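Long-range contacts in putative CRISPR-associated endoribonuclease-like protein Cas6 (Pyrococcus furiosus, PDB 3UFC), which binds CRISPR RNA as a paralogue of the Cas6 endoribonucleases in an adaptive defence against viruses and other mobile genetic elements: residues L9-D14 with D75-Y80; D14-P19 with G105-L110; H49-F54 with Y170-G175; D176-K181 with K215-F220. All blocks are in the same frame, centred on the assembly; numbering follows the deposited sequence.

Interaction 1 of 4, residues L9-D14 with D75-Y80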
loop_
_atom_site.group_PDB
_atom_site.type_symbol
_atom_site.label_atom_id
_atom_site.label_comp_id
_atom_site.label_asym_id
_atom_site.label_seq_id
_atom_site.Cartn_x
_atom_site.Cartn_y
_atom_site.Cartn_z
ATOM N N LEU A 9 1.339 12.452 11.215
ATOM C CA LEU A 9 0.646 13.604 10.659
ATOM C C LEU A 9 -0.124 14.343 11.741
ATOM O O LEU A 9 -0.700 13.731 12.641
ATOM C CB LEU A 9 -0.326 13.158 9.565
ATOM C CG LEU A 9 0.278 12.392 8.383
ATOM C CD1 LEU A 9 -0.851 11.780 7.546
ATOM C CD2 LEU A 9 1.141 13.334 7.544
ATOM N N LEU A 10 -0.132 15.665 11.635
ATOM C CA LEU A 10 -0.839 16.508 12.582
ATOM C C LEU A 10 -1.867 17.328 11.801
ATOM O O LEU A 10 -1.510 18.101 10.912
ATOM C CB LEU A 10 0.162 17.426 13.300
ATOM C CG LEU A 10 -0.298 18.401 14.393
ATOM C CD1 LEU A 10 -0.949 19.610 13.762
ATOM C CD2 LEU A 10 -1.241 17.703 15.361
ATOM N N PRO A 11 -3.163 17.139 12.101
ATOM C CA PRO A 11 -4.192 17.899 11.392
ATOM C C PRO A 11 -4.196 19.341 11.886
ATOM O O PRO A 11 -4.081 19.594 13.085
ATOM C CB PRO A 11 -5.477 17.151 11.745
ATOM C CG PRO A 11 -5.205 16.653 13.111
ATOM C CD PRO A 11 -3.771 16.158 13.015
ATOM N N LEU A 12 -4.303 20.281 10.955
ATOM C CA LEU A 12 -4.310 21.692 11.309
ATOM C C LEU A 12 -5.612 22.064 12.011
ATOM O O LEU A 12 -5.624 22.893 12.920
ATOM C CB LEU A 12 -4.120 22.545 10.054
ATOM C CG LEU A 12 -2.868 22.211 9.237
ATOM C CD1 LEU A 12 -2.772 23.145 8.050
ATOM C CD2 LEU A 12 -1.627 22.336 10.105
ATOM N N GLN A 13 -6.706 21.438 11.589
ATOM C CA GLN A 13 -8.013 21.695 12.177
ATOM C C GLN A 13 -8.312 20.618 13.220
ATOM O O GLN A 13 -7.734 19.533 13.177
ATOM C CB GLN A 13 -9.092 21.691 11.085
ATOM C CG GLN A 13 -8.819 22.660 9.929
ATOM C CD GLN A 13 -7.842 22.106 8.894
ATOM O OE1 GLN A 13 -7.168 21.101 9.129
ATOM N NE2 GLN A 13 -7.760 22.771 7.744
ATOM N N ASP A 14 -9.206 20.916 14.159
ATOM C CA ASP A 14 -9.554 19.959 15.207
ATOM C C ASP A 14 -10.750 19.092 14.820
ATOM O O ASP A 14 -11.689 19.565 14.181
ATOM C CB ASP A 14 -9.863 20.691 16.516
ATOM C CG ASP A 14 -8.716 21.573 16.977
ATOM O OD1 ASP A 14 -8.492 22.638 16.356
ATOM O OD2 ASP A 14 -8.038 21.196 17.957
ATOM N N ASP A 75 -4.872 12.974 17.648
ATOM C CA ASP A 75 -3.719 13.544 16.955
ATOM C C ASP A 75 -2.708 12.453 16.619
ATOM O O ASP A 75 -1.693 12.716 15.985
ATOM C CB ASP A 75 -3.050 14.610 17.828
ATOM C CG ASP A 75 -3.779 15.935 17.790
ATOM O OD1 ASP A 75 -3.603 16.738 18.727
ATOM O OD2 ASP A 75 -4.520 16.182 16.814
ATOM N N ASP A 76 -2.992 11.232 17.058
ATOM C CA ASP A 76 -2.113 10.095 16.804
ATOM C C ASP A 76 -2.497 9.503 15.445
ATOM O O ASP A 76 -3.342 8.606 15.350
ATOM C CB ASP A 76 -2.280 9.065 17.924
ATOM C CG ASP A 76 -1.322 7.902 17.799
ATOM O OD1 ASP A 76 -0.144 8.129 17.451
ATOM O OD2 ASP A 76 -1.746 6.760 18.069
ATOM N N ILE A 77 -1.870 10.033 14.399
ATOM C CA ILE A 77 -2.137 9.627 13.025
ATOM C C ILE A 77 -0.846 9.262 12.310
ATOM O O ILE A 77 0.110 10.032 12.318
ATOM C CB ILE A 77 -2.805 10.778 12.245
ATOM C CG1 ILE A 77 -4.095 11.199 12.945
ATOM C CG2 ILE A 77 -3.077 10.352 10.813
ATOM C CD1 ILE A 77 -4.718 12.454 12.365
ATOM N N SER A 78 -0.829 8.101 11.667
ATOM C CA SER A 78 0.366 7.655 10.963
ATOM C C SER A 78 0.122 7.198 9.530
ATOM O O SER A 78 -0.944 6.684 9.198
ATOM C CB SER A 78 1.024 6.509 11.737
ATOM O OG SER A 78 1.506 6.943 12.999
ATOM N N LEU A 79 1.133 7.404 8.693
ATOM C CA LEU A 79 1.116 6.985 7.299
ATOM C C LEU A 79 2.411 6.194 7.117
ATOM O O LEU A 79 3.502 6.723 7.357
ATOM C CB LEU A 79 1.128 8.193 6.359
ATOM C CG LEU A 79 1.367 7.869 4.879
ATOM C CD1 LEU A 79 0.215 7.021 4.331
ATOM C CD2 LEU A 79 1.498 9.163 4.085
ATOM N N TYR A 80 2.300 4.931 6.718
ATOM C CA TYR A 80 3.496 4.118 6.511
ATOM C C TYR A 80 3.809 3.986 5.028
ATOM O O TYR A 80 2.910 3.871 4.193
ATOM C CB TYR A 80 3.322 2.733 7.139
ATOM C CG TYR A 80 2.959 2.785 8.606
ATOM C CD1 TYR A 80 1.632 2.882 9.009
ATOM C CD2 TYR A 80 3.950 2.776 9.591
ATOM C CE1 TYR A 80 1.293 2.970 10.354
ATOM C CE2 TYR A 80 3.624 2.865 10.942
ATOM C CZ TYR A 80 2.293 2.961 11.314
ATOM O OH TYR A 80 1.956 3.046 12.641
HETATM O O HOH W 1 0.384 12.014 14.514
#

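Interaction 2 of 4, residues D14-P19 with G105-L110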
loop_
_atom_site.group_PDB
_atom_site.type_symbol
_atom_site.label_atom_id
_atom_site.label_comp_id
_atom_site.label_asym_id
_atom_site.label_seq_id
_atom_site.Cartn_x
_atom_site.Cartn_y
_atom_site.Cartn_z
ATOM N N ASP A 14 -9.206 20.916 14.159
ATOM C CA ASP A 14 -9.554 19.959 15.207
ATOM C C ASP A 14 -10.750 19.092 14.820
ATOM O O ASP A 14 -11.689 19.565 14.181
ATOM C CB ASP A 14 -9.863 20.691 16.516
ATOM C CG ASP A 14 -8.716 21.573 16.977
ATOM O OD1 ASP A 14 -8.492 22.638 16.356
ATOM O OD2 ASP A 14 -8.038 21.196 17.957
ATOM N N ASN A 15 -10.708 17.824 15.218
ATOM C CA ASN A 15 -11.782 16.881 14.915
ATOM C C ASN A 15 -12.252 16.996 13.464
ATOM O O ASN A 15 -13.452 17.033 13.195
ATOM C CB ASN A 15 -12.970 17.117 15.854
ATOM C CG ASN A 15 -12.667 16.731 17.289
ATOM O OD1 ASN A 15 -13.466 16.984 18.191
ATOM N ND2 ASN A 15 -11.514 16.109 17.507
ATOM N N PRO A 16 -11.310 17.047 12.511
ATOM C CA PRO A 16 -11.698 17.161 11.104
ATOM C C PRO A 16 -12.286 15.865 10.556
ATOM O O PRO A 16 -12.136 14.796 11.150
ATOM C CB PRO A 16 -10.386 17.527 10.424
ATOM C CG PRO A 16 -9.405 16.718 11.198
ATOM C CD PRO A 16 -9.845 16.942 12.637
ATOM N N VAL A 17 -12.968 15.975 9.424
ATOM C CA VAL A 17 -13.556 14.819 8.770
ATOM C C VAL A 17 -12.927 14.740 7.386
ATOM O O VAL A 17 -13.076 15.653 6.579
ATOM C CB VAL A 17 -15.090 14.959 8.622
ATOM C CG1 VAL A 17 -15.664 13.712 7.961
ATOM C CG2 VAL A 17 -15.728 15.167 9.988
ATOM N N ILE A 18 -12.197 13.662 7.125
ATOM C CA ILE A 18 -11.558 13.492 5.826
ATOM C C ILE A 18 -12.381 12.523 4.988
ATOM O O ILE A 18 -13.049 11.640 5.522
ATOM C CB ILE A 18 -10.125 12.910 5.953
ATOM C CG1 ILE A 18 -10.181 11.510 6.574
ATOM C CG2 ILE A 18 -9.256 13.840 6.776
ATOM C CD1 ILE A 18 -8.831 10.792 6.623
ATOM N N PRO A 19 -12.352 12.683 3.661
ATOM C CA PRO A 19 -13.118 11.772 2.804
ATOM C C PRO A 19 -12.503 10.374 2.871
ATOM O O PRO A 19 -11.325 10.231 3.212
ATOM C CB PRO A 19 -12.989 12.413 1.424
ATOM C CG PRO A 19 -11.644 13.086 1.489
ATOM C CD PRO A 19 -11.661 13.711 2.865
ATOM N N GLY A 105 -8.707 16.077 0.925
ATOM C CA GLY A 105 -10.029 16.667 0.857
ATOM C C GLY A 105 -9.869 18.121 1.266
ATOM O O GLY A 105 -9.045 18.835 0.697
ATOM N N ASP A 106 -10.632 18.559 2.259
ATOM C CA ASP A 106 -10.537 19.940 2.726
ATOM C C ASP A 106 -9.754 20.020 4.028
ATOM O O ASP A 106 -9.744 21.056 4.692
ATOM C CB ASP A 106 -11.934 20.526 2.937
ATOM C CG ASP A 106 -12.750 20.558 1.661
ATOM O OD1 ASP A 106 -12.331 21.247 0.707
ATOM O OD2 ASP A 106 -13.805 19.890 1.612
ATOM N N VAL A 107 -9.096 18.924 4.390
ATOM C CA VAL A 107 -8.323 18.876 5.622
ATOM C C VAL A 107 -6.822 18.943 5.358
ATOM O O VAL A 107 -6.283 18.173 4.558
ATOM C CB VAL A 107 -8.632 17.584 6.412
ATOM C CG1 VAL A 107 -7.915 17.605 7.759
ATOM C CG2 VAL A 107 -10.131 17.451 6.607
ATOM N N GLY A 108 -6.157 19.876 6.030
ATOM C CA GLY A 108 -4.722 20.021 5.875
ATOM C C GLY A 108 -3.998 19.293 6.993
ATOM O O GLY A 108 -4.531 19.148 8.094
ATOM N N PHE A 109 -2.789 18.825 6.704
ATOM C CA PHE A 109 -1.978 18.108 7.681
ATOM C C PHE A 109 -0.541 18.605 7.619
ATOM O O PHE A 109 -0.057 19.025 6.564
ATOM C CB PHE A 109 -1.957 16.604 7.380
ATOM C CG PHE A 109 -3.251 15.898 7.650
ATOM C CD1 PHE A 109 -3.460 15.244 8.858
ATOM C CD2 PHE A 109 -4.257 15.870 6.686
ATOM C CE1 PHE A 109 -4.657 14.564 9.108
ATOM C CE2 PHE A 109 -5.458 15.195 6.925
ATOM C CZ PHE A 109 -5.655 14.541 8.140
ATOM N N LEU A 110 0.138 18.553 8.755
ATOM C CA LEU A 110 1.538 18.939 8.812
ATOM C C LEU A 110 2.291 17.679 9.220
ATOM O O LEU A 110 1.874 16.981 10.140
ATOM C CB LEU A 110 1.757 20.043 9.855
ATOM C CG LEU A 110 3.185 20.594 9.957
ATOM C CD1 LEU A 110 3.666 21.048 8.585
ATOM C CD2 LEU A 110 3.219 21.757 10.946
#

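Interaction 3 of 4, residues H49-F54 with Y170-G175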
loop_
_atom_site.group_PDB
_atom_site.type_symbol
_atom_site.label_atom_id
_atom_site.label_comp_id
_atom_site.label_asym_id
_atom_site.label_seq_id
_atom_site.Cartn_x
_atom_site.Cartn_y
_atom_site.Cartn_z
ATOM N N HIS A 49 3.906 -1.354 -11.992
ATOM C CA HIS A 49 4.518 -2.581 -11.483
ATOM C C HIS A 49 4.761 -2.524 -9.972
ATOM O O HIS A 49 5.184 -3.506 -9.361
ATOM C CB HIS A 49 5.824 -2.882 -12.210
ATOM C CG HIS A 49 5.650 -3.128 -13.674
ATOM N ND1 HIS A 49 5.837 -2.146 -14.623
ATOM C CD2 HIS A 49 5.282 -4.240 -14.353
ATOM C CE1 HIS A 49 5.592 -2.642 -15.822
ATOM N NE2 HIS A 49 5.252 -3.910 -15.687
ATOM N N GLY A 50 4.490 -1.366 -9.382
ATOM C CA GLY A 50 4.637 -1.205 -7.949
ATOM C C GLY A 50 6.039 -1.282 -7.389
ATOM O O GLY A 50 6.413 -2.292 -6.797
ATOM N N TYR A 51 6.808 -0.211 -7.567
ATOM C CA TYR A 51 8.172 -0.151 -7.053
ATOM C C TYR A 51 8.157 0.240 -5.582
ATOM O O TYR A 51 9.205 0.326 -4.943
ATOM C CB TYR A 51 9.005 0.873 -7.829
ATOM C CG TYR A 51 9.483 0.390 -9.179
ATOM C CD1 TYR A 51 8.610 0.288 -10.264
ATOM C CD2 TYR A 51 10.815 0.039 -9.371
ATOM C CE1 TYR A 51 9.063 -0.155 -11.513
ATOM C CE2 TYR A 51 11.275 -0.403 -10.606
ATOM C CZ TYR A 51 10.398 -0.497 -11.670
ATOM O OH TYR A 51 10.871 -0.931 -12.884
ATOM N N TRP A 52 6.962 0.480 -5.051
ATOM C CA TRP A 52 6.810 0.860 -3.651
ATOM C C TRP A 52 5.352 0.710 -3.257
ATOM O O TRP A 52 4.504 0.380 -4.093
ATOM C CB TRP A 52 7.247 2.318 -3.440
ATOM C CG TRP A 52 6.384 3.322 -4.172
ATOM C CD1 TRP A 52 6.166 3.387 -5.521
ATOM C CD2 TRP A 52 5.634 4.401 -3.593
ATOM N NE1 TRP A 52 5.327 4.441 -5.818
ATOM C CE2 TRP A 52 4.987 5.079 -4.654
ATOM C CE3 TRP A 52 5.445 4.862 -2.281
ATOM C CZ2 TRP A 52 4.164 6.195 -4.442
ATOM C CZ3 TRP A 52 4.625 5.972 -2.071
ATOM C CH2 TRP A 52 3.996 6.625 -3.151
ATOM N N THR A 53 5.060 0.960 -1.987
ATOM C CA THR A 53 3.696 0.874 -1.487
ATOM C C THR A 53 3.529 1.810 -0.301
ATOM O O THR A 53 4.513 2.310 0.247
ATOM C CB THR A 53 3.357 -0.565 -1.014
ATOM O OG1 THR A 53 2.018 -0.600 -0.517
ATOM C CG2 THR A 53 4.291 -1.008 0.108
ATOM N N PHE A 54 2.282 2.076 0.064
ATOM C CA PHE A 54 2.008 2.879 1.241
ATOM C C PHE A 54 0.688 2.437 1.841
ATOM O O PHE A 54 -0.158 1.853 1.162
ATOM C CB PHE A 54 2.057 4.401 0.968
ATOM C CG PHE A 54 0.984 4.935 0.043
ATOM C CD1 PHE A 54 1.218 5.048 -1.325
ATOM C CD2 PHE A 54 -0.209 5.438 0.560
ATOM C CE1 PHE A 54 0.281 5.668 -2.170
ATOM C CE2 PHE A 54 -1.155 6.059 -0.272
ATOM C CZ PHE A 54 -0.906 6.175 -1.639
ATOM N N TYR A 170 7.956 -8.781 -9.581
ATOM C CA TYR A 170 9.317 -9.113 -9.154
ATOM C C TYR A 170 10.296 -9.038 -10.335
ATOM O O TYR A 170 11.405 -8.514 -10.209
ATOM C CB TYR A 170 9.345 -10.522 -8.550
ATOM C CG TYR A 170 10.621 -10.860 -7.800
ATOM C CD1 TYR A 170 10.637 -10.907 -6.405
ATOM C CD2 TYR A 170 11.808 -11.135 -8.482
ATOM C CE1 TYR A 170 11.806 -11.223 -5.702
ATOM C CE2 TYR A 170 12.985 -11.451 -7.790
ATOM C CZ TYR A 170 12.973 -11.491 -6.401
ATOM O OH TYR A 170 14.124 -11.795 -5.707
ATOM N N HIS A 171 9.888 -9.566 -11.486
ATOM C CA HIS A 171 10.746 -9.537 -12.662
ATOM C C HIS A 171 11.042 -8.107 -13.097
ATOM O O HIS A 171 12.192 -7.748 -13.366
ATOM C CB HIS A 171 10.100 -10.301 -13.823
ATOM C CG HIS A 171 10.845 -10.164 -15.112
ATOM N ND1 HIS A 171 10.711 -9.065 -15.932
ATOM C CD2 HIS A 171 11.794 -10.945 -15.680
ATOM C CE1 HIS A 171 11.549 -9.173 -16.949
ATOM N NE2 HIS A 171 12.218 -10.304 -16.819
ATOM N N GLU A 172 9.996 -7.296 -13.172
ATOM C CA GLU A 172 10.137 -5.908 -13.576
ATOM C C GLU A 172 10.947 -5.080 -12.574
ATOM O O GLU A 172 11.864 -4.356 -12.958
ATOM C CB GLU A 172 8.756 -5.279 -13.756
ATOM C CG GLU A 172 8.786 -3.788 -14.031
ATOM C CD GLU A 172 9.595 -3.438 -15.265
ATOM O OE1 GLU A 172 9.412 -4.101 -16.312
ATOM O OE2 GLU A 172 10.409 -2.493 -15.187
ATOM N N VAL A 173 10.612 -5.189 -11.292
ATOM C CA VAL A 173 11.305 -4.416 -10.267
ATOM C C VAL A 173 12.704 -4.920 -9.912
ATOM O O VAL A 173 13.645 -4.130 -9.849
ATOM C CB VAL A 173 10.441 -4.318 -8.982
ATOM C CG1 VAL A 173 11.200 -3.590 -7.883
ATOM C CG2 VAL A 173 9.141 -3.575 -9.296
ATOM N N MET A 174 12.849 -6.223 -9.695
ATOM C CA MET A 174 14.146 -6.795 -9.337
ATOM C C MET A 174 15.046 -7.096 -10.539
ATOM O O MET A 174 16.250 -7.291 -10.380
ATOM C CB MET A 174 13.954 -8.077 -8.519
ATOM C CG MET A 174 13.066 -7.911 -7.287
ATOM S SD MET A 174 13.640 -6.597 -6.166
ATOM C CE MET A 174 14.979 -7.434 -5.334
ATOM N N GLY A 175 14.473 -7.152 -11.737
ATOM C CA GLY A 175 15.292 -7.418 -12.908
ATOM C C GLY A 175 15.179 -8.820 -13.480
ATOM O O GLY A 175 15.420 -9.026 -14.667
#

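Interaction 4 of 4, residues D176-K181 with K215-F220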
loop_
_atom_site.group_PDB
_atom_site.type_symbol
_atom_site.label_atom_id
_atom_site.label_comp_id
_atom_site.label_asym_id
_atom_site.label_seq_id
_atom_site.Cartn_x
_atom_site.Cartn_y
_atom_site.Cartn_z
ATOM N N ASP A 176 14.834 -9.791 -12.645
ATOM C CA ASP A 176 14.677 -11.158 -13.120
ATOM C C ASP A 176 13.708 -11.901 -12.215
ATOM O O ASP A 176 13.341 -11.404 -11.152
ATOM C CB ASP A 176 16.027 -11.878 -13.153
ATOM C CG ASP A 176 16.010 -13.116 -14.048
ATOM O OD1 ASP A 176 17.086 -13.718 -14.243
ATOM O OD2 ASP A 176 14.927 -13.487 -14.559
ATOM N N LEU A 177 13.279 -13.082 -12.646
ATOM C CA LEU A 177 12.356 -13.883 -11.857
ATOM C C LEU A 177 13.092 -14.415 -10.633
ATOM O O LEU A 177 14.308 -14.591 -10.662
ATOM C CB LEU A 177 11.825 -15.058 -12.686
ATOM C CG LEU A 177 10.912 -14.743 -13.878
ATOM C CD1 LEU A 177 10.740 -15.987 -14.738
ATOM C CD2 LEU A 177 9.566 -14.251 -13.379
ATOM N N PRO A 178 12.363 -14.661 -9.533
ATOM C CA PRO A 178 12.983 -15.180 -8.313
ATOM C C PRO A 178 13.296 -16.662 -8.507
ATOM O O PRO A 178 12.599 -17.353 -9.247
ATOM C CB PRO A 178 11.905 -14.957 -7.264
ATOM C CG PRO A 178 10.646 -15.198 -8.049
ATOM C CD PRO A 178 10.920 -14.438 -9.335
ATOM N N GLU A 179 14.340 -17.147 -7.847
ATOM C CA GLU A 179 14.708 -18.550 -7.973
ATOM C C GLU A 179 13.545 -19.432 -7.523
ATOM O O GLU A 179 13.171 -20.378 -8.210
ATOM C CB GLU A 179 15.949 -18.847 -7.134
ATOM C CG GLU A 179 16.597 -20.174 -7.473
ATOM C CD GLU A 179 16.918 -20.295 -8.953
ATOM O OE1 GLU A 179 17.606 -19.397 -9.487
ATOM O OE2 GLU A 179 16.480 -21.288 -9.581
ATOM N N ASP A 180 12.978 -19.119 -6.362
ATOM C CA ASP A 180 11.847 -19.873 -5.844
ATOM C C ASP A 180 10.591 -19.068 -6.174
ATOM O O ASP A 180 10.394 -17.960 -5.666
ATOM C CB ASP A 180 11.983 -20.065 -4.332
ATOM C CG ASP A 180 10.898 -20.946 -3.759
ATOM O OD1 ASP A 180 10.933 -21.228 -2.541
ATOM O OD2 ASP A 180 10.004 -21.361 -4.526
ATOM N N LYS A 181 9.741 -19.634 -7.026
ATOM C CA LYS A 181 8.523 -18.958 -7.458
ATOM C C LYS A 181 7.248 -19.461 -6.800
ATOM O O LYS A 181 6.162 -18.994 -7.135
ATOM C CB LYS A 181 8.371 -19.104 -8.975
ATOM C CG LYS A 181 9.608 -18.718 -9.768
ATOM C CD LYS A 181 9.463 -19.090 -11.235
ATOM C CE LYS A 181 10.700 -18.694 -12.027
ATOM N NZ LYS A 181 11.948 -19.281 -11.456
ATOM N N LYS A 215 10.921 -17.217 0.020
ATOM C CA LYS A 215 11.372 -16.124 0.863
ATOM C C LYS A 215 11.571 -14.862 0.023
ATOM O O LYS A 215 11.297 -13.757 0.493
ATOM C CB LYS A 215 12.672 -16.524 1.572
ATOM C CG LYS A 215 13.241 -15.466 2.494
ATOM C CD LYS A 215 14.049 -16.101 3.628
ATOM C CE LYS A 215 15.161 -17.000 3.116
ATOM N NZ LYS A 215 15.881 -17.686 4.238
ATOM N N GLU A 216 12.034 -15.031 -1.219
ATOM C CA GLU A 216 12.245 -13.904 -2.131
ATOM C C GLU A 216 10.930 -13.162 -2.379
ATOM O O GLU A 216 10.884 -11.933 -2.363
ATOM C CB GLU A 216 12.794 -14.388 -3.480
ATOM C CG GLU A 216 14.177 -15.027 -3.427
ATOM C CD GLU A 216 14.456 -15.908 -4.640
ATOM O OE1 GLU A 216 15.048 -15.420 -5.630
ATOM O OE2 GLU A 216 14.067 -17.094 -4.605
ATOM N N ILE A 217 9.858 -13.911 -2.609
ATOM C CA ILE A 217 8.567 -13.286 -2.872
ATOM C C ILE A 217 7.969 -12.678 -1.608
ATOM O O ILE A 217 7.330 -11.631 -1.665
ATOM C CB ILE A 217 7.571 -14.297 -3.513
ATOM C CG1 ILE A 217 8.044 -14.647 -4.927
ATOM C CG2 ILE A 217 6.167 -13.695 -3.569
ATOM C CD1 ILE A 217 7.199 -15.682 -5.629
ATOM N N ALA A 218 8.176 -13.330 -0.469
ATOM C CA ALA A 218 7.658 -12.814 0.794
ATOM C C ALA A 218 8.332 -11.472 1.106
ATOM O O ALA A 218 7.683 -10.517 1.541
ATOM C CB ALA A 218 7.931 -13.812 1.917
ATOM N N LYS A 219 9.636 -11.410 0.874
ATOM C CA LYS A 219 10.405 -10.198 1.119
ATOM C C LYS A 219 9.964 -9.092 0.164
ATOM O O LYS A 219 9.834 -7.931 0.559
ATOM C CB LYS A 219 11.896 -10.485 0.942
ATOM C CG LYS A 219 12.803 -9.324 1.305
ATOM C CD LYS A 219 14.265 -9.766 1.331
ATOM C CE LYS A 219 15.190 -8.634 1.767
ATOM N NZ LYS A 219 15.191 -7.488 0.813
ATOM N N PHE A 220 9.727 -9.460 -1.092
ATOM C CA PHE A 220 9.285 -8.496 -2.096
ATOM C C PHE A 220 7.922 -7.914 -1.716
ATOM O O PHE A 220 7.702 -6.709 -1.823
ATOM C CB PHE A 220 9.181 -9.165 -3.465
ATOM C CG PHE A 220 8.856 -8.208 -4.579
ATOM C CD1 PHE A 220 9.865 -7.498 -5.221
ATOM C CD2 PHE A 220 7.538 -8.011 -4.981
ATOM C CE1 PHE A 220 9.569 -6.601 -6.250
ATOM C CE2 PHE A 220 7.228 -7.114 -6.013
ATOM C CZ PHE A 220 8.245 -6.409 -6.646
HETATM O O HOH W 2 12.613 -19.606 -0.866
#

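Interaction 1 of 4, residues L9-D14 with D75-Y80
Ile77 holds CG1 beside its backbone N and anti to its carbonyl carbon (chi1 -58°), and an extended second torsion then carries CD1 to Pro11 CD, 3.9 Å away, where the branch and the proline ring pass each other at a slant. The second branch, CG2, meets Leu9 CB at 4.1 Å. Leu9 has much the same first torsion, which takes its CD1 to Leu79 CB at 4.3 Å. Beneath these apolar groups the backbones are tied by one bond from Leu9 N to Ile77 O, 2.9 Å long and nearly straight at 168°. Beyond it the chains separate, and a water takes over the pairing. This water lies 2.8 Å from Leu9 O and 2.6 Å from Asp75 O, and accepts the N-H of Ile77 at 3.0 Å. The carboxylate of Asp75 closes the outer end: OD2 rests 3.8 Å from Pro11 CG, while the side chain runs alongside Leu10, whose CD2 touches it. Asp76 and Ser78 turn from this contact to a polar cluster in which both engage Lys8. Strands 3-11 and 77-83, with short axes here 137° apart, are antiparallel neighbours in a five-stranded sheet, 3-11 being its central strand, consistent with the ferredoxin-like domain of this protein. Strand 107-116 flanks the first and sends Phe109 against Leu9, Pro11 and Ile77, while strand 53-59 flanks the second, placing Ile57 on Ile77 and Phe54 on Leu79.

Interaction 2 of 4, residues D14-P19 with G105-L110
Val107 sets both its methyl groups against the 14-19 segment, and the tight part of this contact is built round it. CG1 meets Pro16 CB at 3.6 Å, the valine and the proline ring crossing almost at a right angle. CG2 packs 3.5 Å from the carbonyl oxygen Val17 O and also touches the CG2 methyl of Ile18 at 3.7 Å. In Ile18 the longer branch, CG1, is turned between the backbone N and the carbonyl carbon (chi1 63°), which places CG2 beside the N, where it meets segment 105-110. The same methyl meets the rim of the Phe109 ring, close to the ring plane and 3.9 Å from CZ, so one small group joins the valine to the aromatic. Toward solvent the contact thins. Gly105, with positive phi (66°), offers only its CA to Pro19 CD, 3.9 Å away, and Val17 points its own side chain away. No hydrogen bond crosses between 14-19 and 105-110; the two segments are joined by van der Waals packing, their touching parts running 135° apart. The polar links go to other neighbours: Gly105 N to Glu25, Gly108 to Leu12, and Pro16 and Ile18 through their backbones to Ile72 and Ile70. Strand 17-18 is thus the edge of a small sheet with strands 69-72 and 62-65, laid against the end of the larger sheet, where strand 107-116 runs between strands 3-11 and 101-104 and Ile104 touches Ile18, Pro19 and Phe109.

Interaction 3 of 4, residues H49-F54 with Y170-G175
Tyr51 OH donates a weak hydrogen bond to Glu172 OE2, 2.8 Å away, the one hydrogen bond between segments 49-54 and 170-175. OE2 comes to the edge of the tyrosine ring near its plane, and the carboxylate is turned 58° from that ring. In Glu172, CG anti to the backbone N (chi1 174°) lays the CG methylene over one face of the His49 ring, and the bend at the next torsion swings the carboxylate to the tyrosine hydroxyl. This CH-pi contact is tight: Glu172 CG lies 3.4 Å from the ring centroid and only 3.2 Å from His49 CG, offset toward the rim. The imidazole is also held by Ser47, whose OG bonds to ND1. A second CH-pi contact comes from Val173, whose CG2 stands 3.8 Å from the Tyr51 ring centroid, just 3° off the normal and so above the middle of the ring. Val173 CG1 lies beside Tyr51 CD2 at 3.9 Å. The CG2 methyl also faces the carbonyls of His49 and Gly50, at 3.9 Å from Gly50 O; both oxygens are held by the guanidinium of Arg169, one helix turn back. The helix face packs on the loop that leads into strand 53-59: helix 158-174 of the C-terminal family region meets the approach to a sheet strand of the N-terminal one, an interface consistent with the two ferredoxin-like domains of Cas6 proteins.

Interaction 4 of 4, residues D176-K181 with K215-F220
Glu216 grips two successive backbone N-H groups with its carboxylate: OE1 takes Glu179 N at 2.9 Å (150°), and OE2 takes Asp180 N at 2.9 Å in a straighter bond (171°). Each donor approaches on the syn side of its oxygen, about 20° out of the carboxylate plane, and the chain extended beyond CG carries the group across. The contact thereby joins the loop between helix 158-174 and strand 183-197 to the start of helix 215-224. A water adds a second bridge, 2.9 Å from Asp180 OD1, to which it donates, and 3.1 Å from Lys215 N, from which it accepts; Asp180 OD2 turns to Asp182 N instead. Within the loop, Lys181 NZ bonds back to Pro178 O at 3.0 Å. Packing lies next to these bonds: Pro178 CG meets Ile217 CG1 at 4.1 Å, the two side chains crossing at a slant, while Ile217 CD1 approaches Lys181 O at 3.8 Å. Tyr170 of helix 158-174 touches both Pro178 and Glu216. Glu216, in the first helical turn and held by two loop N-H donors, is probably ionised; donors and helix start would favour its charge, whereas the carboxylates of Glu179 and Asp180, not in contact with it, would probably oppose it mildly.

How the interactions relate
Interactions 1 and 2 lie together at one end of the molecule, their centres about 9 Å apart; they share Asp14, and strands 3-11 and 107-116 join them within the five-stranded sheet. Interactions 3 and 4 sit on the other side of the chain's centre, about 12 Å apart between centres, linked by Tyr170 and Phe220 where helices 158-174 and 215-224 meet. The sheet spans the gap: strand 53-59 of interaction 3 neighbours strand 77-83 of interaction 1, although the centres of the two interactions are about 29 Å apart. Along the chain interactions 1, 2 and 3 interlock, whereas interaction 4 follows all three. Of the four, only interaction 3 joins the N- and C-terminal family regions.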